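Local structure of nitronate monooxygenase family protein (Pseudomonas aeruginosa, 4QIT) at residues Leu44-Ile49 with Pro71-Leu76; Val136-Gly141 with Ile156-Cys161; Thr246-Cys251 with Ala345-Thr350; Pro267-Thr272 with Gln334-Ala339. The protein is an FMN-dependent nitronate monooxygenase that uses molecular oxygen to denitrify alkyl nitronates oxidatively, the toxin propionate 3-nitronate being its best substrate. The protein carries 1 engineered substitution. All coordinates share one frame; numbering follows the deposited sequence.

Contact 1: Leu44-Ile49 with Pro71-Leu76; sequences LGSIAI and PFNVNL. With FMN (flavin mononucleotide), chain C.
S46 OG is gripped by two groups: it receives a hydrogen bond from N73 ND2 at 2.9 Å and donates one to the carbonyl oxygen of Q23. The amide of N73 crosses to this hydroxyl because its CG lies anti to the backbone N (chi1 171°). The bond is somewhat bent, with the serine oxygen tilted 21° from the amide plane. Since N73 OD1 is bonded to S137, both ends of the amide are held and its rotation is fixed. The backbones run parallel in a ladder. N73 N reaches G45 O at 2.8 Å, I47 N reaches N73 O at 2.9 Å, N75 N bonds I47 O, and I49 N closes the series on N75 O. A48 and N75 share the face of S46, and there N75 OD1 accepts from FMN N3 at 3.0 Å, while A48 CB lies 3.8 Å from FMN O4. On the other face I47 and V74 lie side by side, CG1 to CG2 4.1 Å. This is a beta-alpha-beta crossover of the TIM barrel: helix 54-65 covers I47, I49 and F72, while strands 21-23 and 135-139 flank the pair.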
# COMPACT_ATOMS: atom_id res chain seq x y z
N LEU A 44 20.43 -14.19 5.37
CA LEU A 44 20.50 -14.87 4.08
C LEU A 44 20.82 -13.85 3.00
O LEU A 44 19.96 -13.05 2.61
CB LEU A 44 19.18 -15.58 3.76
CG LEU A 44 19.18 -16.54 2.57
CD1 LEU A 44 20.02 -17.78 2.91
CD2 LEU A 44 17.76 -16.94 2.19
N GLY A 45 22.07 -13.85 2.52
CA GLY A 45 22.45 -12.99 1.43
C GLY A 45 21.83 -13.50 0.15
O GLY A 45 21.49 -14.70 0.05
N SER A 46 21.67 -12.61 -0.83
CA SER A 46 21.06 -13.01 -2.10
C SER A 46 21.75 -12.39 -3.30
O SER A 46 22.26 -11.27 -3.23
CB SER A 46 19.57 -12.63 -2.15
OG SER A 46 18.86 -13.12 -1.01
N ILE A 47 21.77 -13.12 -4.41
CA ILE A 47 22.14 -12.56 -5.71
C ILE A 47 21.06 -12.85 -6.74
O ILE A 47 20.28 -13.80 -6.60
CB ILE A 47 23.49 -13.08 -6.24
CG1 ILE A 47 23.49 -14.61 -6.34
CG2 ILE A 47 24.66 -12.57 -5.38
CD1 ILE A 47 24.75 -15.21 -6.99
N ALA A 48 21.03 -12.01 -7.77
CA ALA A 48 20.10 -12.15 -8.89
C ALA A 48 20.89 -12.50 -10.15
O ALA A 48 21.88 -11.83 -10.46
CB ALA A 48 19.33 -10.84 -9.08
N ILE A 49 20.46 -13.54 -10.86
CA ILE A 49 21.26 -14.14 -11.92
C ILE A 49 20.59 -14.04 -13.30
O ILE A 49 21.19 -14.37 -14.33
CB ILE A 49 21.58 -15.62 -11.52
CG1 ILE A 49 23.06 -15.78 -11.19
CG2 ILE A 49 20.99 -16.65 -12.46
CD1 ILE A 49 23.50 -14.78 -10.20
N PRO A 71 24.73 -20.30 4.04
CA PRO A 71 23.68 -20.35 3.01
C PRO A 71 23.45 -19.00 2.35
O PRO A 71 23.55 -17.97 3.00
CB PRO A 71 22.44 -20.73 3.81
CG PRO A 71 23.01 -21.58 4.93
CD PRO A 71 24.25 -20.86 5.32
N PHE A 72 23.13 -19.03 1.06
CA PHE A 72 22.70 -17.83 0.34
C PHE A 72 21.64 -18.20 -0.68
O PHE A 72 21.38 -19.38 -0.94
CB PHE A 72 23.89 -17.10 -0.30
CG PHE A 72 24.66 -17.93 -1.30
CD1 PHE A 72 25.71 -18.73 -0.87
CD2 PHE A 72 24.33 -17.91 -2.64
CE1 PHE A 72 26.42 -19.51 -1.78
CE2 PHE A 72 25.04 -18.68 -3.56
CZ PHE A 72 26.09 -19.48 -3.12
N ASN A 73 21.04 -17.16 -1.27
CA ASN A 73 19.84 -17.25 -2.09
C ASN A 73 20.18 -16.79 -3.51
O ASN A 73 20.85 -15.77 -3.70
CB ASN A 73 18.78 -16.35 -1.44
CG ASN A 73 17.52 -16.15 -2.28
OD1 ASN A 73 17.10 -17.01 -3.05
ND2 ASN A 73 16.88 -14.99 -2.08
N VAL A 74 19.75 -17.57 -4.49
CA VAL A 74 19.97 -17.25 -5.89
C VAL A 74 18.62 -17.03 -6.56
O VAL A 74 17.76 -17.92 -6.52
CB VAL A 74 20.76 -18.35 -6.61
CG1 VAL A 74 20.89 -18.04 -8.09
CG2 VAL A 74 22.14 -18.49 -5.97
N ASN A 75 18.42 -15.86 -7.15
CA ASN A 75 17.11 -15.46 -7.65
C ASN A 75 17.03 -15.44 -9.17
O ASN A 75 17.95 -14.95 -9.85
CB ASN A 75 16.76 -14.09 -7.07
CG ASN A 75 15.42 -13.56 -7.54
OD1 ASN A 75 15.35 -12.80 -8.50
ND2 ASN A 75 14.35 -13.95 -6.84
N LEU A 76 15.92 -15.96 -9.70
CA LEU A 76 15.66 -15.95 -11.14
C LEU A 76 14.27 -15.41 -11.44
O LEU A 76 13.29 -15.74 -10.76
CB LEU A 76 15.81 -17.37 -11.72
CG LEU A 76 17.23 -17.96 -11.61
CD1 LEU A 76 17.38 -18.77 -10.33
CD2 LEU A 76 17.60 -18.78 -12.83
N1 FMN C . 13.18 -8.85 -6.59
C2 FMN C . 13.51 -9.92 -7.42
O2 FMN C . 12.85 -10.95 -7.34
N3 FMN C . 14.57 -9.86 -8.29
C4 FMN C . 15.30 -8.69 -8.37
O4 FMN C . 16.24 -8.58 -9.15
C4A FMN C . 14.97 -7.62 -7.56
N5 FMN C . 15.72 -6.47 -7.67
C5A FMN C . 15.44 -5.39 -6.87
C6 FMN C . 16.24 -4.26 -7.00
C7 FMN C . 16.01 -3.15 -6.21
C7M FMN C . 16.93 -1.97 -6.40
C8 FMN C . 14.96 -3.16 -5.29
C8M FMN C . 14.69 -1.95 -4.44
C9 FMN C . 14.16 -4.30 -5.16
C9A FMN C . 14.40 -5.43 -5.95
N10 FMN C . 13.63 -6.59 -5.85
C10 FMN C . 13.91 -7.68 -6.66
C1' FMN C . 12.47 -6.64 -4.88
C2' FMN C . 12.84 -7.24 -3.53
O2' FMN C . 12.96 -8.63 -3.66
C3' FMN C . 11.76 -6.96 -2.50
O3' FMN C . 10.46 -7.22 -2.99
C4' FMN C . 11.83 -5.49 -2.15
O4' FMN C . 13.18 -5.06 -2.16
C5' FMN C . 11.27 -5.29 -0.75
O5' FMN C . 11.00 -3.92 -0.67
P FMN C . 11.95 -2.94 0.15
O1P FMN C . 12.72 -3.72 1.18
O2P FMN C . 11.06 -1.89 0.74
O3P FMN C . 12.88 -2.37 -0.86

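Contact 2: Val136-Gly141 with Ile156-Cys161; sequences VSFHFG and IRVLVC. With FMN (flavin mononucleotide), chain C.
V136 and F138 each use both N and O, donating to R157 O and L159 O and accepting from L159 N and C161 N, as parallel strands do. V136 N lies 2.9 Å from R157 O, and V136 O 3.0 Å from L159 N. The bond from F138 N to L159 O is the most bent of the four (141°), whereas C161 N meets F138 O almost straight, at 3.1 Å. Past the strand end a water takes over: it accepts from F140 N and donates to C161 O, both at 2.8 Å. G141 O, by contrast, is buried without a polar partner, and V160 CG1 packs 3.4 Å from it. S137 OG lies beside L159 CB but finds its partner in N73, H139 NE2 is bonded to S189 O, and R157 NE to L14 O. FMN C2 lies 3.6 Å above the H139 ring plane, offset toward the rim; C161 SG sits obliquely, 4.5 Å from the ring centroid. On the side of the sheet that carries V136, F138, V158 and V160, V158 CG1 meets the F138 ring at its edge, in plane. Helix 145-153 links the two strands and covers this apolar face through L151 and V148, while strands 72-77 and 178-182 continue the barrel sheet to either side.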
# COMPACT_ATOMS: atom_id res chain seq x y z
N VAL A 136 16.88 -21.12 -3.75
CA VAL A 136 16.59 -20.55 -5.06
C VAL A 136 15.23 -19.86 -5.00
O VAL A 136 14.26 -20.45 -4.51
CB VAL A 136 16.61 -21.62 -6.17
CG1 VAL A 136 16.07 -21.04 -7.50
CG2 VAL A 136 18.02 -22.17 -6.36
N SER A 137 15.17 -18.61 -5.45
CA SER A 137 13.93 -17.85 -5.41
C SER A 137 13.47 -17.44 -6.81
O SER A 137 14.30 -17.29 -7.72
CB SER A 137 14.12 -16.59 -4.54
OG SER A 137 14.18 -16.92 -3.17
N PHE A 138 12.16 -17.25 -6.96
CA PHE A 138 11.58 -16.90 -8.24
C PHE A 138 10.68 -15.68 -8.12
O PHE A 138 9.96 -15.52 -7.12
CB PHE A 138 10.78 -18.08 -8.82
CG PHE A 138 11.64 -19.27 -9.11
CD1 PHE A 138 12.41 -19.31 -10.25
CD2 PHE A 138 11.69 -20.34 -8.22
CE1 PHE A 138 13.23 -20.41 -10.53
CE2 PHE A 138 12.50 -21.45 -8.50
CZ PHE A 138 13.27 -21.48 -9.65
N HIS A 139 10.73 -14.83 -9.14
CA HIS A 139 9.97 -13.58 -9.19
C HIS A 139 9.13 -13.59 -10.46
O HIS A 139 9.59 -14.05 -11.50
CB HIS A 139 10.92 -12.39 -9.25
CG HIS A 139 10.33 -11.11 -8.73
ND1 HIS A 139 9.87 -10.98 -7.44
CD2 HIS A 139 10.14 -9.91 -9.32
CE1 HIS A 139 9.42 -9.76 -7.26
NE2 HIS A 139 9.56 -9.09 -8.39
N PHE A 140 7.90 -13.08 -10.35
CA PHE A 140 6.93 -12.93 -11.45
C PHE A 140 6.08 -14.16 -11.70
O PHE A 140 5.11 -14.09 -12.47
CB PHE A 140 7.57 -12.50 -12.78
CG PHE A 140 8.33 -11.20 -12.73
CD1 PHE A 140 7.81 -10.07 -12.11
CD2 PHE A 140 9.56 -11.11 -13.36
CE1 PHE A 140 8.53 -8.88 -12.12
CE2 PHE A 140 10.28 -9.94 -13.36
CZ PHE A 140 9.77 -8.82 -12.75
N GLY A 141 6.43 -15.28 -11.09
CA GLY A 141 5.68 -16.52 -11.27
C GLY A 141 6.35 -17.69 -10.58
O GLY A 141 7.48 -17.57 -10.08
N ILE A 156 17.84 -28.06 -2.14
CA ILE A 156 17.60 -26.62 -2.28
C ILE A 156 16.23 -26.21 -1.71
O ILE A 156 15.22 -26.87 -1.97
CB ILE A 156 17.68 -26.19 -3.76
CG1 ILE A 156 19.04 -26.58 -4.36
CG2 ILE A 156 17.40 -24.69 -3.92
CD1 ILE A 156 19.09 -26.51 -5.87
N ARG A 157 16.20 -25.12 -0.93
CA ARG A 157 14.93 -24.54 -0.49
C ARG A 157 14.43 -23.58 -1.56
O ARG A 157 15.20 -22.78 -2.08
CB ARG A 157 15.09 -23.79 0.83
CG ARG A 157 15.70 -24.61 1.95
CD ARG A 157 14.88 -25.84 2.26
NE ARG A 157 15.35 -26.48 3.49
CZ ARG A 157 15.07 -27.74 3.82
NH1 ARG A 157 14.33 -28.50 3.02
NH2 ARG A 157 15.53 -28.24 4.96
N VAL A 158 13.14 -23.65 -1.88
CA VAL A 158 12.58 -22.84 -2.97
C VAL A 158 11.59 -21.80 -2.46
O VAL A 158 10.61 -22.13 -1.77
CB VAL A 158 11.88 -23.71 -4.03
CG1 VAL A 158 11.21 -22.84 -5.10
CG2 VAL A 158 12.88 -24.68 -4.67
N LEU A 159 11.85 -20.53 -2.79
CA LEU A 159 10.96 -19.44 -2.42
C LEU A 159 10.34 -18.85 -3.69
O LEU A 159 10.99 -18.79 -4.73
CB LEU A 159 11.72 -18.32 -1.70
CG LEU A 159 12.62 -18.61 -0.50
CD1 LEU A 159 12.72 -17.36 0.37
CD2 LEU A 159 12.15 -19.79 0.32
N VAL A 160 9.10 -18.38 -3.59
CA VAL A 160 8.48 -17.65 -4.69
C VAL A 160 7.76 -16.42 -4.16
O VAL A 160 7.09 -16.49 -3.13
CB VAL A 160 7.46 -18.53 -5.49
CG1 VAL A 160 6.93 -17.77 -6.70
CG2 VAL A 160 8.10 -19.84 -5.95
N CYS A 161 7.91 -15.30 -4.85
CA CYS A 161 7.22 -14.07 -4.47
C CYS A 161 5.76 -14.08 -4.91
O CYS A 161 5.43 -14.55 -6.02
CB CYS A 161 7.94 -12.89 -5.11
SG CYS A 161 7.20 -11.31 -4.77
N1 FMN C . 13.18 -8.85 -6.59
C2 FMN C . 13.51 -9.92 -7.42
O2 FMN C . 12.85 -10.95 -7.34
N3 FMN C . 14.57 -9.86 -8.29
C4 FMN C . 15.30 -8.69 -8.37
O4 FMN C . 16.24 -8.58 -9.15
C4A FMN C . 14.97 -7.62 -7.56
N5 FMN C . 15.72 -6.47 -7.67
C5A FMN C . 15.44 -5.39 -6.87
C6 FMN C . 16.24 -4.26 -7.00
C7 FMN C . 16.01 -3.15 -6.21
C7M FMN C . 16.93 -1.97 -6.40
C8 FMN C . 14.96 -3.16 -5.29
C8M FMN C . 14.69 -1.95 -4.44
C9 FMN C . 14.16 -4.30 -5.16
C9A FMN C . 14.40 -5.43 -5.95
N10 FMN C . 13.63 -6.59 -5.85
C10 FMN C . 13.91 -7.68 -6.66
C1' FMN C . 12.47 -6.64 -4.88
C2' FMN C . 12.84 -7.24 -3.53
O2' FMN C . 12.96 -8.63 -3.66
C3' FMN C . 11.76 -6.96 -2.50
O3' FMN C . 10.46 -7.22 -2.99
C4' FMN C . 11.83 -5.49 -2.15
O4' FMN C . 13.18 -5.06 -2.16
C5' FMN C . 11.27 -5.29 -0.75
O5' FMN C . 11.00 -3.92 -0.67
P FMN C . 11.95 -2.94 0.15
O1P FMN C . 12.72 -3.72 1.18
O2P FMN C . 11.06 -1.89 0.74
O3P FMN C . 12.88 -2.37 -0.86
O HOH W 1 6.36 -12.79 -8.03

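Contact 3: Thr246-Cys251 with Ala345-Thr350; sequences TAFVLC and AELLRT. With FMN (flavin mononucleotide), chain C.
The short, weakly bonded helix 246-249, which follows the last barrel strand and meets the FMN phosphate at its first residue, is backed here by the C-terminal helix through F248 and L347. The methyl CD2 of L347 carries most of the contact. It stands over one face of the F248 ring as a CH-pi contact, 3.8 Å from the centroid and 21° off the normal. The same methyl presses on A247 O at 3.1 Å and lies 4.1 Å from C251 SG, so that three residues form its seat. L347 reaches them because its CG is anti to the backbone N (chi1 176°), which brings the branch across to F248. L348 CD2 comes to the edge of the same ring, 4.4 Å from CZ. The side chains that meet are apolar, while the N-terminal residue of the short helix, T246, does the polar work: T246 N donates to FMN O3P at 2.9 Å, and T246 OG1 also bonds this phosphate oxygen. Helix 32-41 completes the hydrophobic layer, with V38 against F248, L34 against C251 and A41 against L348, while helix 258-265 packs on V249 and L250.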
# COMPACT_ATOMS: atom_id res chain seq x y z
N THR A 246 15.71 -2.20 -0.15
CA THR A 246 16.10 -0.79 -0.06
C THR A 246 17.09 -0.53 1.08
O THR A 246 18.05 0.23 0.91
CB THR A 246 14.86 0.09 0.11
OG1 THR A 246 13.99 -0.12 -1.01
CG2 THR A 246 15.23 1.57 0.16
N ALA A 247 16.90 -1.21 2.20
CA ALA A 247 17.80 -1.04 3.36
C ALA A 247 19.26 -1.37 3.06
O ALA A 247 20.16 -0.82 3.72
CB ALA A 247 17.31 -1.86 4.53
N PHE A 248 19.51 -2.23 2.07
CA PHE A 248 20.87 -2.67 1.75
C PHE A 248 21.49 -1.95 0.56
O PHE A 248 22.66 -2.16 0.25
CB PHE A 248 20.95 -4.19 1.56
CG PHE A 248 20.78 -4.97 2.84
CD1 PHE A 248 21.87 -5.22 3.66
CD2 PHE A 248 19.53 -5.40 3.24
CE1 PHE A 248 21.73 -5.92 4.85
CE2 PHE A 248 19.37 -6.11 4.43
CZ PHE A 248 20.48 -6.36 5.24
N VAL A 249 20.72 -1.09 -0.10
CA VAL A 249 21.22 -0.41 -1.30
C VAL A 249 22.45 0.46 -1.04
O VAL A 249 23.41 0.45 -1.83
CB VAL A 249 20.10 0.41 -1.98
CG1 VAL A 249 20.67 1.26 -3.11
CG2 VAL A 249 19.03 -0.54 -2.53
N LEU A 250 22.43 1.19 0.07
CA LEU A 250 23.54 2.08 0.42
C LEU A 250 24.76 1.37 1.02
O LEU A 250 25.78 2.02 1.28
CB LEU A 250 23.05 3.17 1.38
CG LEU A 250 22.00 4.12 0.83
CD1 LEU A 250 21.61 5.10 1.91
CD2 LEU A 250 22.52 4.87 -0.39
N CYS A 251 24.67 0.07 1.23
CA CYS A 251 25.83 -0.68 1.73
C CYS A 251 26.96 -0.54 0.73
O CYS A 251 26.72 -0.55 -0.48
CB CYS A 251 25.50 -2.16 1.92
SG CYS A 251 24.30 -2.49 3.21
N ALA A 345 27.44 -6.13 7.00
CA ALA A 345 27.52 -6.92 8.23
C ALA A 345 27.08 -6.09 9.43
O ALA A 345 26.33 -6.57 10.28
CB ALA A 345 28.93 -7.46 8.42
N GLU A 346 27.53 -4.83 9.50
CA GLU A 346 27.07 -3.92 10.56
C GLU A 346 25.57 -3.68 10.47
O GLU A 346 24.88 -3.64 11.49
CB GLU A 346 27.83 -2.59 10.54
CG GLU A 346 27.38 -1.64 11.68
CD GLU A 346 28.13 -0.30 11.72
OE1 GLU A 346 29.14 -0.13 11.00
OE2 GLU A 346 27.69 0.59 12.48
N LEU A 347 25.05 -3.51 9.26
CA LEU A 347 23.61 -3.31 9.14
C LEU A 347 22.84 -4.54 9.63
O LEU A 347 21.88 -4.40 10.39
CB LEU A 347 23.21 -2.93 7.71
CG LEU A 347 21.70 -2.80 7.49
CD1 LEU A 347 21.09 -1.71 8.37
CD2 LEU A 347 21.38 -2.54 6.03
N LEU A 348 23.27 -5.73 9.22
CA LEU A 348 22.64 -6.96 9.71
C LEU A 348 22.66 -7.02 11.25
O LEU A 348 21.62 -7.23 11.88
CB LEU A 348 23.29 -8.19 9.06
CG LEU A 348 22.51 -9.50 9.04
CD1 LEU A 348 22.45 -10.16 10.41
CD2 LEU A 348 21.09 -9.29 8.48
N ARG A 349 23.83 -6.80 11.83
CA ARG A 349 24.02 -6.76 13.28
C ARG A 349 23.05 -5.77 13.94
O ARG A 349 22.41 -6.09 14.95
CB ARG A 349 25.47 -6.33 13.55
CG ARG A 349 26.11 -6.86 14.82
CD ARG A 349 27.61 -6.52 14.82
NE ARG A 349 28.27 -7.07 13.64
CZ ARG A 349 29.04 -6.38 12.79
NH1 ARG A 349 29.29 -5.09 12.96
NH2 ARG A 349 29.57 -7.01 11.76
N THR A 350 22.95 -4.58 13.35
CA THR A 350 22.11 -3.52 13.88
C THR A 350 20.63 -3.90 13.84
O THR A 350 19.89 -3.67 14.80
CB THR A 350 22.35 -2.20 13.11
OG1 THR A 350 23.72 -1.80 13.27
CG2 THR A 350 21.45 -1.11 13.64
N1 FMN C . 13.18 -8.85 -6.59
C2 FMN C . 13.51 -9.92 -7.42
O2 FMN C . 12.85 -10.95 -7.34
N3 FMN C . 14.57 -9.86 -8.29
C4 FMN C . 15.30 -8.69 -8.37
O4 FMN C . 16.24 -8.58 -9.15
C4A FMN C . 14.97 -7.62 -7.56
N5 FMN C . 15.72 -6.47 -7.67
C5A FMN C . 15.44 -5.39 -6.87
C6 FMN C . 16.24 -4.26 -7.00
C7 FMN C . 16.01 -3.15 -6.21
C7M FMN C . 16.93 -1.97 -6.40
C8 FMN C . 14.96 -3.16 -5.29
C8M FMN C . 14.69 -1.95 -4.44
C9 FMN C . 14.16 -4.30 -5.16
C9A FMN C . 14.40 -5.43 -5.95
N10 FMN C . 13.63 -6.59 -5.85
C10 FMN C . 13.91 -7.68 -6.66
C1' FMN C . 12.47 -6.64 -4.88
C2' FMN C . 12.84 -7.24 -3.53
O2' FMN C . 12.96 -8.63 -3.66
C3' FMN C . 11.76 -6.96 -2.50
O3' FMN C . 10.46 -7.22 -2.99
C4' FMN C . 11.83 -5.49 -2.15
O4' FMN C . 13.18 -5.06 -2.16
C5' FMN C . 11.27 -5.29 -0.75
O5' FMN C . 11.00 -3.92 -0.67
P FMN C . 11.95 -2.94 0.15
O1P FMN C . 12.72 -3.72 1.18
O2P FMN C . 11.06 -1.89 0.74
O3P FMN C . 12.88 -2.37 -0.86

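Contact 4: Pro267-Thr272 with Gln334-Ala339; sequences PRAART and QGAALA
Apolar contact between A269 and A336 forms the centre of this meeting of two loops, their CB atoms 4.2 Å apart. The A336 methyl also rests 3.7 Å from A269 O and 4.4 Å from T272 CG2, so it sits between A269 and T272. With side chains this small the backbones come close, the CA atoms of A269 and A337 being the nearest pair there. A second van der Waals contact is made by T272 OG1, 3.7 Å from Q334 CG, where the two side chains cross at about a right angle.

Polar links between the loops run through one water, which donates to T272 O at 2.9 Å and accepts from Q334 NE2 at 3.1 Å. The hydroxyl of T272, set between the backbone N and the carbonyl carbon (chi1 68°), is bonded to R284. The extended Q334 chain carries its amide to the second subunit, where NE2 donates to A201 O and OE1 accepts from G203 N; both ends of the amide are therefore held at the dimer interface. R271 adds a salt bridge to E166 of that subunit.

Backbone bonds within each loop shape the touching turns. A270 N to P267 O, 3.1 Å, and L338 N to G335 O, 2.9 Å, belong to two short 3-10 segments. One loop leads from helix 258-265 into strand 273-275 and the other lies between helices 307-320 and 344-355; L264 of helix 258-265 also packs against A336.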
# COMPACT_ATOMS: atom_id res chain seq x y z
N PRO A 267 16.90 14.41 -0.74
CA PRO A 267 15.47 14.72 -0.61
C PRO A 267 14.57 13.91 -1.55
O PRO A 267 13.38 13.80 -1.29
CB PRO A 267 15.40 16.22 -0.93
CG PRO A 267 16.64 16.51 -1.72
CD PRO A 267 17.69 15.56 -1.23
N ARG A 268 15.11 13.37 -2.63
CA ARG A 268 14.27 12.57 -3.52
C ARG A 268 13.73 11.32 -2.83
O ARG A 268 12.70 10.78 -3.24
CB ARG A 268 15.02 12.19 -4.80
CG ARG A 268 15.34 13.39 -5.69
CD ARG A 268 16.22 12.98 -6.87
NE ARG A 268 15.58 11.94 -7.66
CZ ARG A 268 16.22 11.02 -8.38
NH1 ARG A 268 17.54 11.04 -8.43
NH2 ARG A 268 15.53 10.11 -9.05
N ALA A 269 14.39 10.88 -1.76
CA ALA A 269 13.94 9.70 -1.02
C ALA A 269 12.58 9.89 -0.36
O ALA A 269 11.95 8.93 0.10
CB ALA A 269 14.99 9.27 0.02
N ALA A 270 12.12 11.14 -0.31
CA ALA A 270 10.81 11.44 0.27
C ALA A 270 9.65 10.90 -0.56
O ALA A 270 8.53 10.82 -0.07
CB ALA A 270 10.66 12.93 0.49
N ARG A 271 9.88 10.56 -1.82
CA ARG A 271 8.76 10.09 -2.63
C ARG A 271 9.18 9.05 -3.68
O ARG A 271 10.12 9.26 -4.46
CB ARG A 271 8.03 11.29 -3.26
CG ARG A 271 6.76 10.98 -4.08
CD ARG A 271 5.49 10.72 -3.25
NE ARG A 271 5.19 11.68 -2.18
CZ ARG A 271 4.17 12.53 -2.15
NH1 ARG A 271 3.31 12.59 -3.16
NH2 ARG A 271 4.01 13.33 -1.10
N THR A 272 8.52 7.90 -3.64
CA THR A 272 8.68 6.89 -4.68
C THR A 272 7.41 6.81 -5.52
O THR A 272 6.34 7.28 -5.11
CB THR A 272 8.98 5.48 -4.12
OG1 THR A 272 7.84 4.98 -3.42
CG2 THR A 272 10.20 5.50 -3.20
N GLN A 334 8.90 2.19 -0.17
CA GLN A 334 8.24 3.33 0.47
C GLN A 334 8.85 3.69 1.83
O GLN A 334 8.49 4.71 2.41
CB GLN A 334 6.73 3.10 0.56
CG GLN A 334 6.04 3.13 -0.81
CD GLN A 334 4.54 2.95 -0.70
OE1 GLN A 334 4.04 2.29 0.21
NE2 GLN A 334 3.80 3.57 -1.63
N GLY A 335 9.78 2.87 2.32
CA GLY A 335 10.54 3.23 3.51
C GLY A 335 11.87 3.90 3.20
O GLY A 335 12.72 4.00 4.09
N ALA A 336 12.03 4.36 1.96
CA ALA A 336 13.29 4.93 1.49
C ALA A 336 13.89 6.00 2.40
O ALA A 336 15.12 6.03 2.59
CB ALA A 336 13.15 5.48 0.07
N ALA A 337 13.05 6.86 2.97
CA ALA A 337 13.57 7.95 3.81
C ALA A 337 14.24 7.45 5.08
O ALA A 337 14.95 8.21 5.76
CB ALA A 337 12.46 8.95 4.15
N LEU A 338 14.06 6.17 5.39
CA LEU A 338 14.68 5.58 6.57
C LEU A 338 15.96 4.81 6.25
O LEU A 338 16.52 4.11 7.11
CB LEU A 338 13.69 4.65 7.27
CG LEU A 338 12.33 5.28 7.57
CD1 LEU A 338 11.37 4.22 8.13
CD2 LEU A 338 12.49 6.44 8.52
N ALA A 339 16.44 4.95 5.01
CA ALA A 339 17.68 4.29 4.59
C ALA A 339 18.87 4.75 5.41
O ALA A 339 18.97 5.93 5.81
CB ALA A 339 17.92 4.52 3.10
O HOH W 2 4.76 6.22 -2.92

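All four contacts are buried, but contact 4 lies at the subunit interface, where some of its loop residues are exposed. Contacts 1 and 2 belong to the barrel sheet and meet each other, strands 72-77 and 135-139 being neighbours; both rest on parallel backbone hydrogen bonds. Contacts 3 and 4 lie further from the chain centre and depend on side-chain packing. Contact 3 joins apolar side chains, without a hydrogen bond between its segments, whereas contact 4 adds a bridging water. These two also touch, L250 against A339 and T246 against A336, with contact 4 nested in the loop that contact 3 closes. Contact 3 reaches FMN at its phosphate, contacts 1 and 2 at its pyrimidine end.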